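Local coordinates for protein ferredoxin (Thermus aquaticus, PDB 1H98) that transfers electrons in a wide variety of metabolic reactions, carrying one [3Fe-4S] and one [4Fe-4S] cluster, at residues Cys5-Gly10 with Glu62-Tyr67. Residues are numbered along the deposited sequence; the frame is centred on the assembly and turned at random.
Unlike the reference sequence in segment 5-10: E6 (reference Gln). With F3S (Fe3-s4 cluster), chain C.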
loop_
_atom_site.group_PDB
_atom_site.type_symbol
_atom_site.label_atom_id
_atom_site.label_comp_id
_atom_site.label_asym_id
_atom_site.label_seq_id
_atom_site.Cartn_x
_atom_site.Cartn_y
_atom_site.Cartn_z
ATOM N N CYS A 5 -2.354 -4.306 -0.490
ATOM C CA CYS A 5 -3.422 -5.248 -0.772
ATOM C C CYS A 5 -4.122 -5.833 0.452
ATOM O O CYS A 5 -3.901 -5.400 1.587
ATOM C CB CYS A 5 -2.907 -6.340 -1.716
ATOM S SG CYS A 5 -2.226 -5.674 -3.272
ATOM N N GLU A 6 -4.938 -6.853 0.204
ATOM C CA GLU A 6 -5.742 -7.527 1.217
ATOM C C GLU A 6 -5.184 -7.862 2.606
ATOM O O GLU A 6 -5.843 -7.592 3.610
ATOM C CB GLU A 6 -6.357 -8.781 0.604
ATOM C CG GLU A 6 -7.367 -9.468 1.489
ATOM C CD GLU A 6 -8.252 -10.409 0.705
ATOM O OE1 GLU A 6 -9.022 -9.922 -0.162
ATOM O OE2 GLU A 6 -8.173 -11.630 0.960
ATOM N N PRO A 7 -3.970 -8.436 2.690
ATOM C CA PRO A 7 -3.396 -8.791 3.997
ATOM C C PRO A 7 -3.363 -7.705 5.085
ATOM O O PRO A 7 -3.323 -8.020 6.278
ATOM C CB PRO A 7 -1.989 -9.270 3.626
ATOM C CG PRO A 7 -2.183 -9.838 2.264
ATOM C CD PRO A 7 -3.036 -8.790 1.609
ATOM N N CYS A 8 -3.373 -6.439 4.677
ATOM C CA CYS A 8 -3.332 -5.320 5.621
ATOM C C CYS A 8 -4.608 -5.227 6.450
ATOM O O CYS A 8 -4.569 -4.801 7.606
ATOM C CB CYS A 8 -3.114 -3.990 4.879
ATOM S SG CYS A 8 -2.880 -2.530 5.949
ATOM N N ILE A 9 -5.727 -5.629 5.857
ATOM C CA ILE A 9 -7.018 -5.573 6.527
ATOM C C ILE A 9 -7.017 -6.444 7.776
ATOM O O ILE A 9 -6.681 -7.626 7.727
ATOM C CB ILE A 9 -8.154 -6.009 5.578
ATOM C CG1 ILE A 9 -8.172 -5.106 4.343
ATOM C CG2 ILE A 9 -9.506 -5.946 6.295
ATOM C CD1 ILE A 9 -9.203 -5.508 3.307
ATOM N N GLY A 10 -7.386 -5.847 8.901
ATOM C CA GLY A 10 -7.413 -6.582 10.150
ATOM C C GLY A 10 -6.051 -6.648 10.807
ATOM O O GLY A 10 -5.913 -7.231 11.879
ATOM N N GLU A 62 -3.126 -11.331 -9.476
ATOM C CA GLU A 62 -4.344 -11.285 -10.278
ATOM C C GLU A 62 -5.600 -11.236 -9.420
ATOM O O GLU A 62 -6.540 -10.504 -9.715
ATOM C CB GLU A 62 -4.399 -12.498 -11.210
ATOM C CG GLU A 62 -5.225 -12.284 -12.472
ATOM N N GLN A 63 -5.578 -11.960 -8.311
ATOM C CA GLN A 63 -6.715 -12.022 -7.407
ATOM C C GLN A 63 -6.928 -10.743 -6.603
ATOM O O GLN A 63 -8.029 -10.487 -6.111
ATOM C CB GLN A 63 -6.557 -13.209 -6.460
ATOM C CG GLN A 63 -6.437 -14.565 -7.162
ATOM C CD GLN A 63 -5.067 -14.819 -7.785
ATOM O OE1 GLN A 63 -4.101 -14.093 -7.532
ATOM N NE2 GLN A 63 -4.977 -15.869 -8.590
ATOM N N TRP A 64 -5.886 -9.930 -6.489
ATOM C CA TRP A 64 -5.969 -8.686 -5.732
ATOM C C TRP A 64 -5.933 -7.406 -6.570
ATOM O O TRP A 64 -5.757 -6.319 -6.023
ATOM C CB TRP A 64 -4.863 -8.646 -4.674
ATOM C CG TRP A 64 -5.062 -9.626 -3.559
ATOM C CD1 TRP A 64 -6.234 -10.225 -3.192
ATOM C CD2 TRP A 64 -4.060 -10.133 -2.670
ATOM N NE1 TRP A 64 -6.023 -11.077 -2.135
ATOM C CE2 TRP A 64 -4.696 -11.039 -1.795
ATOM C CE3 TRP A 64 -2.682 -9.912 -2.532
ATOM C CZ2 TRP A 64 -4.001 -11.729 -0.795
ATOM C CZ3 TRP A 64 -1.994 -10.596 -1.540
ATOM C CH2 TRP A 64 -2.654 -11.493 -0.686
ATOM N N LYS A 65 -6.177 -7.522 -7.874
ATOM C CA LYS A 65 -6.158 -6.361 -8.772
ATOM C C LYS A 65 -7.088 -5.241 -8.329
ATOM O O LYS A 65 -6.802 -4.067 -8.558
ATOM C CB LYS A 65 -6.514 -6.774 -10.200
ATOM C CG LYS A 65 -5.577 -7.819 -10.793
ATOM C CD LYS A 65 -4.302 -7.225 -11.363
ATOM C CE LYS A 65 -4.561 -6.648 -12.744
ATOM N NZ LYS A 65 -3.327 -6.179 -13.439
ATOM N N SER A 66 -8.190 -5.600 -7.683
ATOM C CA SER A 66 -9.161 -4.615 -7.212
ATOM C C SER A 66 -8.566 -3.627 -6.203
ATOM O O SER A 66 -9.088 -2.521 -6.027
ATOM C CB SER A 66 -10.370 -5.313 -6.590
ATOM O OG SER A 66 -10.008 -6.015 -5.414
ATOM N N TYR A 67 -7.484 -4.020 -5.535
ATOM C CA TYR A 67 -6.855 -3.147 -4.556
ATOM C C TYR A 67 -6.151 -1.943 -5.171
ATOM O O TYR A 67 -5.926 -0.937 -4.493
ATOM C CB TYR A 67 -5.934 -3.940 -3.634
ATOM C CG TYR A 67 -6.725 -4.748 -2.632
ATOM C CD1 TYR A 67 -7.130 -6.049 -2.922
ATOM C CD2 TYR A 67 -7.133 -4.182 -1.421
ATOM C CE1 TYR A 67 -7.926 -6.766 -2.036
ATOM C CE2 TYR A 67 -7.933 -4.890 -0.530
ATOM C CZ TYR A 67 -8.326 -6.179 -0.844
ATOM O OH TYR A 67 -9.136 -6.882 0.011
HETATM FE FE1 F3S C . 1.726 -1.304 6.413
HETATM FE FE3 F3S C . -0.735 -2.633 6.461
HETATM FE FE4 F3S C . 1.643 -4.045 6.309
HETATM S S1 F3S C . -0.123 -0.795 7.707
HETATM S S2 F3S C . 3.095 -2.743 7.555
HETATM S S3 F3S C . 0.811 -2.576 4.695
HETATM S S4 F3S C . -0.177 -4.535 7.623
#
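W64 lays one face of its indole against E6 and P7. CB of E6 sits over the five-membered ring of W64, 3.8 Å from its centroid, while CD of P7 lies over the six-membered ring, 3.9 Å from the centroid of that ring of W64; both are CH-pi contacts. CG of P7 then closes to 3.4 Å from CH2 of W64. CB of C5 meets the same indole obliquely, 3.7 Å from CE3 of W64.

Y67 meets E6 from a second direction. The backbone from C5 to E6 passes over one face of its ring, with N of E6 over the centre and CA of C5 3.8 Å from CG of Y67. The E6 side chain leaves with CG anti to the backbone N (chi1 -172°) and runs on extended, bringing its carboxylate to the phenol, the two planes 72° apart: OH of Y67 makes a polar contact of 3.0 Å with OE1 of E6. At the ring edge, CD1 of I9 packs 3.6 Å from OH of Y67. Without the indole, as with an alanine here in place of W64, the E6 and P7 methylenes would probably lose the face they lie on.

C8 ends the short 3-10 turn of residues 6-8 and ligates an iron of the [3Fe-4S] cluster through SG. The contact joins the loop leaving strand 2-4 to the segment that leads into helix 66-74; strand 54-56, antiparallel to strand 2-4, adds Y55, which touches both C5 and W64.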